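PDB 6L2W: freshwater cyanophage protein from Microcystis phage Mic1, which is of unknown function but adopts a novel fold, an antiparallel sheet packed with two helices, and probably serves the phage as a structural protein. Local coordinates for residues B[16-24]-B[32-43]; B[55-65]-B[76-85]. All coordinates share one frame; numbering follows the deposited sequence.

How the interactions relate
Interactions 1 and 2 illustrate how one antiparallel sheet can hold different neighbours. Interaction 1 lies towards the outside of the chain, partly buried; there strand 17-23, the middle strand of the meander, receives the loop that follows the short outer strand 30-32. Interaction 2 lies near the centre and is buried, fitting the end of helix 51-61 against the hairpin of strands 75-77 and 83-89. The first has one backbone bond and V22 set against two aromatic rings; in the second, one backbone bond and a weaker one accompany I64, L62 and Y83. Their centres are about 17 Å apart, yet they touch: I23 CD1 packs on Y83 CD1 at 3.7 Å. Both reach the second subunit.

Interaction 1 of 2, residues B[16-24]-B[32-43]; sequences NLFDAGVID and SLSEIEDYDNFG
At the edge of an antiparallel meander, G21 of strand 17-23 faces S32, the last residue of strand 30-32, as a non-hydrogen-bonded pair. Just beyond it the chain leaves the sheet: L33 N donates to A20 O at 3.1 Å, with an N-H...O angle of 143°, and a short 3-10 turn begins. L33 also sets CD1 3.9 Å from A20 CB.

The loop curves round V22, whose side chain points at it and meets four residues. CG1, anti to the backbone N (chi1 171°), is carried to G43, where it lies 3.9 Å from CA. CG2, beside the backbone N, sits 3.7 Å from Y39 CE1, approaching that ring obliquely; I36 CD1 is 4.2 Å from the same methyl. F42 offers its edge, CE1 lying 4.1 Å from V22 CB, while I36 CG1 rests over the centre of one F42 face. A water donates to both I23 O and G43 O, joining the backbones at the end of the contact.

Across the dimer, F73 of the second subunit packs on F18 and L33 and meets Y39 edge-to-face. The loop is also held by R5, which donates to F42 O, and by D72 and R74 of the second subunit, bonded to Y39 N and D40. The chemistry implies that, between these segments, one backbone bond and a bridging water mark the two ends and apolar packing on V22 fills the middle.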
loop_
_atom_site.group_PDB
_atom_site.type_symbol
_atom_site.label_atom_id
_atom_site.label_comp_id
_atom_site.label_asym_id
_atom_site.label_seq_id
_atom_site.Cartn_x
_atom_site.Cartn_y
_atom_site.Cartn_z
ATOM N N ASN B 16 18.523 -7.970 2.032
ATOM C CA ASN B 16 17.717 -8.146 0.816
ATOM C C ASN B 16 16.282 -8.581 1.180
ATOM O O ASN B 16 15.669 -9.360 0.466
ATOM C CB ASN B 16 18.392 -9.133 -0.146
ATOM C CG ASN B 16 18.073 -8.866 -1.603
ATOM O OD1 ASN B 16 18.050 -7.715 -2.037
ATOM N ND2 ASN B 16 17.833 -9.920 -2.370
ATOM N N LEU B 17 15.727 -8.035 2.259
ATOM C CA LEU B 17 14.453 -8.532 2.819
ATOM C C LEU B 17 13.376 -7.442 2.795
ATOM O O LEU B 17 13.601 -6.315 3.193
ATOM C CB LEU B 17 14.662 -8.977 4.272
ATOM C CG LEU B 17 14.918 -10.462 4.516
ATOM C CD1 LEU B 17 14.973 -10.743 6.014
ATOM C CD2 LEU B 17 13.862 -11.331 3.844
ATOM N N PHE B 18 12.194 -7.848 2.361
ATOM C CA PHE B 18 10.972 -7.100 2.522
ATOM C C PHE B 18 10.385 -7.466 3.879
ATOM O O PHE B 18 10.183 -8.640 4.147
ATOM C CB PHE B 18 9.974 -7.444 1.411
ATOM C CG PHE B 18 8.707 -6.631 1.450
ATOM C CD1 PHE B 18 8.753 -5.247 1.380
ATOM C CD2 PHE B 18 7.470 -7.244 1.534
ATOM C CE1 PHE B 18 7.591 -4.493 1.432
ATOM C CE2 PHE B 18 6.307 -6.489 1.565
ATOM C CZ PHE B 18 6.372 -5.116 1.528
ATOM N N ASP B 19 10.131 -6.464 4.704
ATOM C CA ASP B 19 9.722 -6.672 6.084
ATOM C C ASP B 19 8.372 -5.976 6.289
ATOM O O ASP B 19 8.358 -4.793 6.647
ATOM C CB ASP B 19 10.810 -6.150 7.033
ATOM C CG ASP B 19 10.566 -6.390 8.521
ATOM O OD1 ASP B 19 9.499 -6.961 8.885
ATOM O OD2 ASP B 19 11.453 -6.020 9.314
ATOM N N ALA B 20 7.264 -6.688 6.063
ATOM C CA ALA B 20 5.936 -6.086 6.185
ATOM C C ALA B 20 5.017 -6.897 7.115
ATOM O O ALA B 20 5.388 -7.936 7.606
ATOM C CB ALA B 20 5.320 -5.919 4.816
ATOM N N GLY B 21 3.810 -6.363 7.327
ATOM C CA GLY B 21 2.818 -6.901 8.235
ATOM C C GLY B 21 1.861 -5.812 8.722
ATOM O O GLY B 21 1.780 -4.749 8.134
ATOM N N VAL B 22 1.177 -6.085 9.835
ATOM C CA VAL B 22 0.085 -5.289 10.355
ATOM C C VAL B 22 0.417 -4.947 11.806
ATOM O O VAL B 22 1.040 -5.743 12.520
ATOM C CB VAL B 22 -1.240 -6.065 10.245
ATOM C CG1 VAL B 22 -2.378 -5.385 10.977
ATOM C CG2 VAL B 22 -1.622 -6.308 8.795
ATOM N N ILE B 23 0.088 -3.745 12.232
ATOM C CA ILE B 23 0.223 -3.432 13.651
ATOM C C ILE B 23 -1.170 -3.574 14.257
ATOM O O ILE B 23 -2.116 -2.973 13.765
ATOM C CB ILE B 23 0.830 -2.035 13.889
ATOM C CG1 ILE B 23 2.225 -1.908 13.281
ATOM C CG2 ILE B 23 0.880 -1.714 15.377
ATOM C CD1 ILE B 23 2.633 -0.490 12.985
ATOM N N ASP B 24 -1.324 -4.420 15.267
ATOM C CA ASP B 24 -2.672 -4.577 15.840
ATOM C C ASP B 24 -3.036 -3.260 16.531
ATOM O O ASP B 24 -2.301 -2.810 17.384
ATOM C CB ASP B 24 -2.761 -5.761 16.809
ATOM C CG ASP B 24 -4.147 -5.898 17.412
ATOM O OD1 ASP B 24 -4.516 -5.024 18.264
ATOM O OD2 ASP B 24 -4.874 -6.831 16.986
ATOM N N SER B 32 4.121 -9.811 11.692
ATOM C CA SER B 32 4.724 -10.020 10.406
ATOM C C SER B 32 3.839 -10.886 9.498
ATOM O O SER B 32 2.972 -11.640 9.928
ATOM C CB SER B 32 6.094 -10.618 10.533
ATOM O OG SER B 32 6.428 -11.329 9.345
ATOM N N LEU B 33 4.148 -10.757 8.217
ATOM C CA LEU B 33 3.488 -11.458 7.124
ATOM C C LEU B 33 3.605 -12.968 7.282
ATOM O O LEU B 33 2.674 -13.686 6.951
ATOM C CB LEU B 33 4.149 -11.052 5.805
ATOM C CG LEU B 33 3.589 -9.786 5.193
ATOM C CD1 LEU B 33 4.196 -9.555 3.825
ATOM C CD2 LEU B 33 2.076 -9.881 5.110
ATOM N N SER B 34 4.776 -13.408 7.716
ATOM C CA SER B 34 5.072 -14.823 7.916
ATOM C C SER B 34 4.070 -15.463 8.885
ATOM O O SER B 34 3.799 -16.650 8.770
ATOM C CB SER B 34 6.461 -14.963 8.437
ATOM O OG SER B 34 6.584 -14.224 9.642
ATOM N N GLU B 35 3.542 -14.673 9.827
ATOM C CA GLU B 35 2.624 -15.154 10.880
ATOM C C GLU B 35 1.156 -14.895 10.507
ATOM O O GLU B 35 0.284 -15.057 11.364
ATOM C CB GLU B 35 2.877 -14.452 12.226
ATOM C CG GLU B 35 4.341 -14.320 12.631
ATOM C CD GLU B 35 4.610 -13.382 13.805
ATOM O OE1 GLU B 35 4.545 -13.850 14.959
ATOM O OE2 GLU B 35 4.898 -12.180 13.571
ATOM N N ILE B 36 0.861 -14.467 9.280
ATOM C CA ILE B 36 -0.518 -14.076 8.920
ATOM C C ILE B 36 -0.996 -15.012 7.807
ATOM O O ILE B 36 -0.366 -15.093 6.749
ATOM C CB ILE B 36 -0.618 -12.597 8.478
ATOM C CG1 ILE B 36 -0.324 -11.611 9.612
ATOM C CG2 ILE B 36 -1.976 -12.311 7.865
ATOM C CD1 ILE B 36 -0.142 -10.198 9.144
ATOM N N GLU B 37 -2.144 -15.649 8.035
ATOM C CA GLU B 37 -2.606 -16.714 7.174
ATOM C C GLU B 37 -3.609 -16.166 6.157
ATOM O O GLU B 37 -3.506 -16.488 4.970
ATOM C CB GLU B 37 -3.193 -17.852 8.008
ATOM C CG GLU B 37 -2.564 -19.199 7.685
ATOM C CD GLU B 37 -3.552 -20.221 7.156
ATOM O OE1 GLU B 37 -3.946 -20.107 5.980
ATOM O OE2 GLU B 37 -3.942 -21.111 7.929
ATOM N N ASP B 38 -4.555 -15.343 6.588
ATOM C CA ASP B 38 -5.523 -14.795 5.632
ATOM C C ASP B 38 -5.419 -13.262 5.668
ATOM O O ASP B 38 -6.161 -12.603 6.403
ATOM C CB ASP B 38 -6.910 -15.379 5.929
ATOM C CG ASP B 38 -8.050 -14.742 5.161
ATOM O OD1 ASP B 38 -7.797 -14.190 4.072
ATOM O OD2 ASP B 38 -9.175 -14.784 5.674
ATOM N N TYR B 39 -4.507 -12.714 4.847
ATOM C CA TYR B 39 -3.945 -11.378 5.091
ATOM C C TYR B 39 -5.021 -10.309 4.945
ATOM O O TYR B 39 -5.116 -9.398 5.752
ATOM C CB TYR B 39 -2.775 -11.035 4.163
ATOM C CG TYR B 39 -2.230 -9.646 4.398
ATOM C CD1 TYR B 39 -1.322 -9.409 5.409
ATOM C CD2 TYR B 39 -2.667 -8.558 3.663
ATOM C CE1 TYR B 39 -0.845 -8.142 5.682
ATOM C CE2 TYR B 39 -2.198 -7.278 3.912
ATOM C CZ TYR B 39 -1.276 -7.070 4.927
ATOM O OH TYR B 39 -0.768 -5.834 5.206
ATOM N N ASP B 40 -5.839 -10.448 3.924
ATOM C CA ASP B 40 -6.757 -9.397 3.565
ATOM C C ASP B 40 -7.807 -9.210 4.661
ATOM O O ASP B 40 -8.464 -8.166 4.677
ATOM C CB ASP B 40 -7.375 -9.647 2.183
ATOM C CG ASP B 40 -6.427 -9.349 1.021
ATOM O OD1 ASP B 40 -5.790 -8.251 1.018
ATOM O OD2 ASP B 40 -6.332 -10.208 0.116
ATOM N N ASN B 41 -7.954 -10.191 5.552
ATOM C CA ASN B 41 -8.997 -10.194 6.582
ATOM C C ASN B 41 -8.404 -9.967 7.971
ATOM O O ASN B 41 -9.124 -10.044 8.956
ATOM C CB ASN B 41 -9.751 -11.528 6.587
ATOM C CG ASN B 41 -10.697 -11.622 5.418
ATOM O OD1 ASN B 41 -11.422 -10.677 5.155
ATOM N ND2 ASN B 41 -10.632 -12.708 4.671
ATOM N N PHE B 42 -7.106 -9.688 8.048
ATOM C CA PHE B 42 -6.418 -9.720 9.314
ATOM C C PHE B 42 -6.153 -8.298 9.818
ATOM O O PHE B 42 -5.735 -7.444 9.066
ATOM C CB PHE B 42 -5.122 -10.516 9.167
ATOM C CG PHE B 42 -4.316 -10.545 10.427
ATOM C CD1 PHE B 42 -3.508 -9.477 10.772
ATOM C CD2 PHE B 42 -4.418 -11.608 11.303
ATOM C CE1 PHE B 42 -2.797 -9.483 11.960
ATOM C CE2 PHE B 42 -3.707 -11.610 12.494
ATOM C CZ PHE B 42 -2.902 -10.543 12.822
ATOM N N GLY B 43 -6.399 -8.069 11.096
ATOM C CA GLY B 43 -5.891 -6.895 11.786
ATOM C C GLY B 43 -6.794 -5.675 11.671
ATOM O O GLY B 43 -6.414 -4.592 12.085
HETATM O O HOH W 1 -4.246 -2.680 12.333
#

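Interaction 2 of 2, residues B[55-65]-B[76-85]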
loop_
_atom_site.group_PDB
_atom_site.type_symbol
_atom_site.label_atom_id
_atom_site.label_comp_id
_atom_site.label_asym_id
_atom_site.label_seq_id
_atom_site.Cartn_x
_atom_site.Cartn_y
_atom_site.Cartn_z
ATOM N N VAL B 55 -7.228 6.306 17.302
ATOM C CA VAL B 55 -6.563 5.759 16.141
ATOM C C VAL B 55 -5.757 6.885 15.474
ATOM O O VAL B 55 -4.589 6.697 15.132
ATOM C CB VAL B 55 -7.585 5.103 15.192
ATOM C CG1 VAL B 55 -7.103 5.081 13.754
ATOM C CG2 VAL B 55 -7.962 3.702 15.664
ATOM N N CYS B 56 -6.352 8.067 15.330
ATOM C CA CYS B 56 -5.644 9.144 14.631
ATOM C C CYS B 56 -4.420 9.601 15.418
ATOM O O CYS B 56 -3.413 10.012 14.828
ATOM C CB CYS B 56 -6.537 10.345 14.383
ATOM S SG CYS B 56 -7.745 10.031 13.076
ATOM N N GLU B 57 -4.525 9.531 16.728
ATOM C CA GLU B 57 -3.467 10.010 17.621
ATOM C C GLU B 57 -2.268 9.054 17.533
ATOM O O GLU B 57 -1.089 9.470 17.535
ATOM C CB GLU B 57 -3.995 10.116 19.055
ATOM C CG GLU B 57 -4.863 11.347 19.287
ATOM C CD GLU B 57 -5.266 11.635 20.732
ATOM O OE1 GLU B 57 -6.063 10.847 21.303
ATOM O OE2 GLU B 57 -4.796 12.660 21.280
ATOM N N TYR B 58 -2.563 7.768 17.464
ATOM C CA TYR B 58 -1.484 6.821 17.433
ATOM C C TYR B 58 -0.788 6.900 16.060
ATOM O O TYR B 58 0.440 6.866 15.989
ATOM C CB TYR B 58 -1.996 5.433 17.816
ATOM C CG TYR B 58 -0.902 4.405 17.828
ATOM C CD1 TYR B 58 0.069 4.400 18.812
ATOM C CD2 TYR B 58 -0.793 3.481 16.804
ATOM C CE1 TYR B 58 1.105 3.476 18.801
ATOM C CE2 TYR B 58 0.229 2.548 16.780
ATOM C CZ TYR B 58 1.186 2.546 17.775
ATOM O OH TYR B 58 2.184 1.609 17.736
ATOM N N CYS B 59 -1.571 7.052 14.990
ATOM C CA CYS B 59 -1.011 7.166 13.633
ATOM C C CYS B 59 -0.114 8.407 13.513
ATOM O O CYS B 59 0.956 8.343 12.888
ATOM C CB CYS B 59 -2.123 7.207 12.584
ATOM S SG CYS B 59 -2.944 5.604 12.361
ATOM N N ALA B 60 -0.538 9.516 14.101
ATOM C CA ALA B 60 0.280 10.738 14.142
ATOM C C ALA B 60 1.609 10.451 14.848
ATOM O O ALA B 60 2.640 10.884 14.362
ATOM C CB ALA B 60 -0.460 11.877 14.814
ATOM N N LYS B 61 1.594 9.675 15.929
ATOM C CA LYS B 61 2.837 9.275 16.633
ATOM C C LYS B 61 3.783 8.525 15.683
ATOM O O LYS B 61 5.001 8.600 15.818
ATOM C CB LYS B 61 2.535 8.366 17.830
ATOM C CG LYS B 61 3.296 8.682 19.109
ATOM C CD LYS B 61 2.547 8.310 20.386
ATOM C CE LYS B 61 1.352 9.206 20.661
ATOM N NZ LYS B 61 0.834 9.050 22.042
ATOM N N LEU B 62 3.234 7.787 14.727
ATOM C CA LEU B 62 4.074 7.103 13.774
ATOM C C LEU B 62 4.450 8.020 12.600
ATOM O O LEU B 62 5.230 7.600 11.744
ATOM C CB LEU B 62 3.334 5.846 13.308
ATOM C CG LEU B 62 3.123 4.788 14.385
ATOM C CD1 LEU B 62 2.318 3.629 13.827
ATOM C CD2 LEU B 62 4.441 4.282 14.951
ATOM N N GLY B 63 3.914 9.247 12.533
ATOM C CA GLY B 63 4.262 10.177 11.442
ATOM C C GLY B 63 3.320 10.053 10.249
ATOM O O GLY B 63 3.634 10.460 9.145
ATOM N N ILE B 64 2.136 9.530 10.480
ATOM C CA ILE B 64 1.156 9.425 9.433
ATOM C C ILE B 64 0.425 10.766 9.334
ATOM O O ILE B 64 -0.011 11.329 10.335
ATOM C CB ILE B 64 0.207 8.245 9.701
ATOM C CG1 ILE B 64 0.924 6.915 9.458
ATOM C CG2 ILE B 64 -1.066 8.362 8.878
ATOM C CD1 ILE B 64 0.178 5.704 9.987
ATOM N N GLU B 65 0.291 11.237 8.109
ATOM C CA GLU B 65 -0.160 12.572 7.851
ATOM C C GLU B 65 -1.382 12.537 6.922
ATOM O O GLU B 65 -1.598 11.598 6.161
ATOM C CB GLU B 65 0.951 13.386 7.185
ATOM C CG GLU B 65 2.125 13.757 8.084
ATOM C CD GLU B 65 3.295 14.357 7.311
ATOM O OE1 GLU B 65 3.070 15.307 6.537
ATOM O OE2 GLU B 65 4.424 13.850 7.445
ATOM N N TRP B 76 -3.483 6.651 4.129
ATOM C CA TRP B 76 -2.623 7.643 4.738
ATOM C C TRP B 76 -1.260 7.015 5.016
ATOM O O TRP B 76 -1.179 6.061 5.765
ATOM C CB TRP B 76 -3.238 8.161 6.044
ATOM C CG TRP B 76 -4.553 8.851 5.867
ATOM C CD1 TRP B 76 -4.790 10.197 5.807
ATOM C CD2 TRP B 76 -5.833 8.219 5.706
ATOM N NE1 TRP B 76 -6.128 10.446 5.615
ATOM C CE2 TRP B 76 -6.795 9.254 5.565
ATOM C CE3 TRP B 76 -6.254 6.887 5.661
ATOM C CZ2 TRP B 76 -8.153 8.997 5.407
ATOM C CZ3 TRP B 76 -7.601 6.637 5.492
ATOM C CH2 TRP B 76 -8.533 7.675 5.355
ATOM N N TYR B 77 -0.215 7.635 4.493
ATOM C CA TYR B 77 1.138 7.154 4.612
ATOM C C TYR B 77 1.934 7.973 5.633
ATOM O O TYR B 77 1.696 9.163 5.825
ATOM C CB TYR B 77 1.802 7.181 3.234
ATOM C CG TYR B 77 1.416 6.001 2.381
ATOM C CD1 TYR B 77 0.312 6.044 1.547
ATOM C CD2 TYR B 77 2.126 4.819 2.456
ATOM C CE1 TYR B 77 -0.058 4.952 0.780
ATOM C CE2 TYR B 77 1.777 3.721 1.682
ATOM C CZ TYR B 77 0.673 3.783 0.855
ATOM O OH TYR B 77 0.341 2.690 0.107
ATOM N N SER B 78 2.894 7.329 6.237
ATOM C CA SER B 78 3.812 8.044 7.143
ATOM C C SER B 78 4.849 8.767 6.286
ATOM O O SER B 78 5.063 8.360 5.155
ATOM C CB SER B 78 4.440 7.114 8.125
ATOM O OG SER B 78 5.275 6.183 7.492
ATOM N N GLY B 79 5.473 9.795 6.801
ATOM C CA GLY B 79 6.476 10.544 6.029
ATOM C C GLY B 79 7.666 9.699 5.630
ATOM O O GLY B 79 8.164 9.918 4.546
ATOM N N ASP B 80 8.075 8.742 6.454
ATOM C CA ASP B 80 9.232 7.855 6.182
ATOM C C ASP B 80 8.814 6.648 5.328
ATOM O O ASP B 80 9.692 5.861 4.995
ATOM C CB ASP B 80 9.945 7.489 7.483
ATOM C CG ASP B 80 9.122 6.660 8.442
ATOM O OD1 ASP B 80 7.933 6.531 8.219
ATOM O OD2 ASP B 80 9.688 6.152 9.397
ATOM N N MET B 81 7.530 6.528 5.021
ATOM C CA MET B 81 6.891 5.464 4.208
ATOM C C MET B 81 6.977 4.100 4.891
ATOM O O MET B 81 6.714 3.138 4.230
ATOM C CB MET B 81 7.430 5.403 2.779
ATOM C CG MET B 81 7.103 6.631 1.980
ATOM S SD MET B 81 5.384 6.839 1.583
ATOM C CE MET B 81 5.070 5.333 0.692
ATOM N N SER B 82 7.292 4.040 6.165
ATOM C CA SER B 82 7.352 2.757 6.873
ATOM C C SER B 82 5.958 2.190 7.222
ATOM O O SER B 82 5.832 0.985 7.458
ATOM C CB SER B 82 8.138 2.927 8.125
ATOM O OG SER B 82 9.482 3.244 7.840
ATOM N N TYR B 83 4.935 3.043 7.337
ATOM C CA TYR B 83 3.604 2.634 7.809
ATOM C C TYR B 83 2.539 3.241 6.905
ATOM O O TYR B 83 2.727 4.282 6.328
ATOM C CB TYR B 83 3.304 3.090 9.247
ATOM C CG TYR B 83 4.435 2.879 10.209
ATOM C CD1 TYR B 83 4.685 1.630 10.739
ATOM C CD2 TYR B 83 5.298 3.904 10.524
ATOM C CE1 TYR B 83 5.758 1.399 11.573
ATOM C CE2 TYR B 83 6.384 3.696 11.358
ATOM C CZ TYR B 83 6.625 2.435 11.863
ATOM O OH TYR B 83 7.704 2.196 12.654
ATOM N N HIS B 84 1.388 2.622 6.849
ATOM C CA HIS B 84 0.257 3.358 6.349
ATOM C C HIS B 84 -1.024 2.849 6.992
ATOM O O HIS B 84 -1.067 1.736 7.525
ATOM C CB HIS B 84 0.214 3.325 4.819
ATOM C CG HIS B 84 -0.406 2.102 4.251
ATOM N ND1 HIS B 84 0.282 0.931 4.156
ATOM C CD2 HIS B 84 -1.634 1.879 3.726
ATOM C CE1 HIS B 84 -0.492 0.023 3.567
ATOM N NE2 HIS B 84 -1.678 0.577 3.302
ATOM N N LEU B 85 -2.032 3.714 6.949
ATOM C CA LEU B 85 -3.362 3.410 7.440
ATOM C C LEU B 85 -4.320 3.249 6.254
ATOM O O LEU B 85 -4.192 3.909 5.223
ATOM C CB LEU B 85 -3.813 4.550 8.358
ATOM C CG LEU B 85 -5.186 4.363 8.993
ATOM C CD1 LEU B 85 -5.109 3.348 10.130
ATOM C CD2 LEU B 85 -5.735 5.687 9.487
#
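I64, Y83 and L62 are the residues most buried by this contact, in which the chain leaving helix 51-61 is laid against a beta hairpin. The helix closes with a Schellman motif at G63, whose positive phi turns the backbone towards the hairpin. G63 O then accepts from G79 N at 3.1 Å, the donor standing above the carbonyl plane, and E65 N makes a weak bond to Y77 O; between them I64 and S78 form a single beta bridge.

I64 spreads its branches over the hairpin. A chi1 of -73° sets CG1 beside the backbone N and leaves CG2 anti to it, so that this methyl reaches W76 CB at 3.6 Å, while CG1 runs 3.8 Å from S78 CB and CD1 comes within 4.1 Å of Y83 CB. L62 crosses Y83 at about a right angle, its methyl branches over one ring face and its CB 3.9 Å from Y83 CD2; S82 CB covers the opposite face. One turn back along the helix, C59 SG packs on L85 CD1 at 3.8 Å.

The contact borders two longer elements: L62, I64 and Y83 also touch strand 2-12, and W76 lies against helix 96-115, where its NE1 hydrogen-bonds N103.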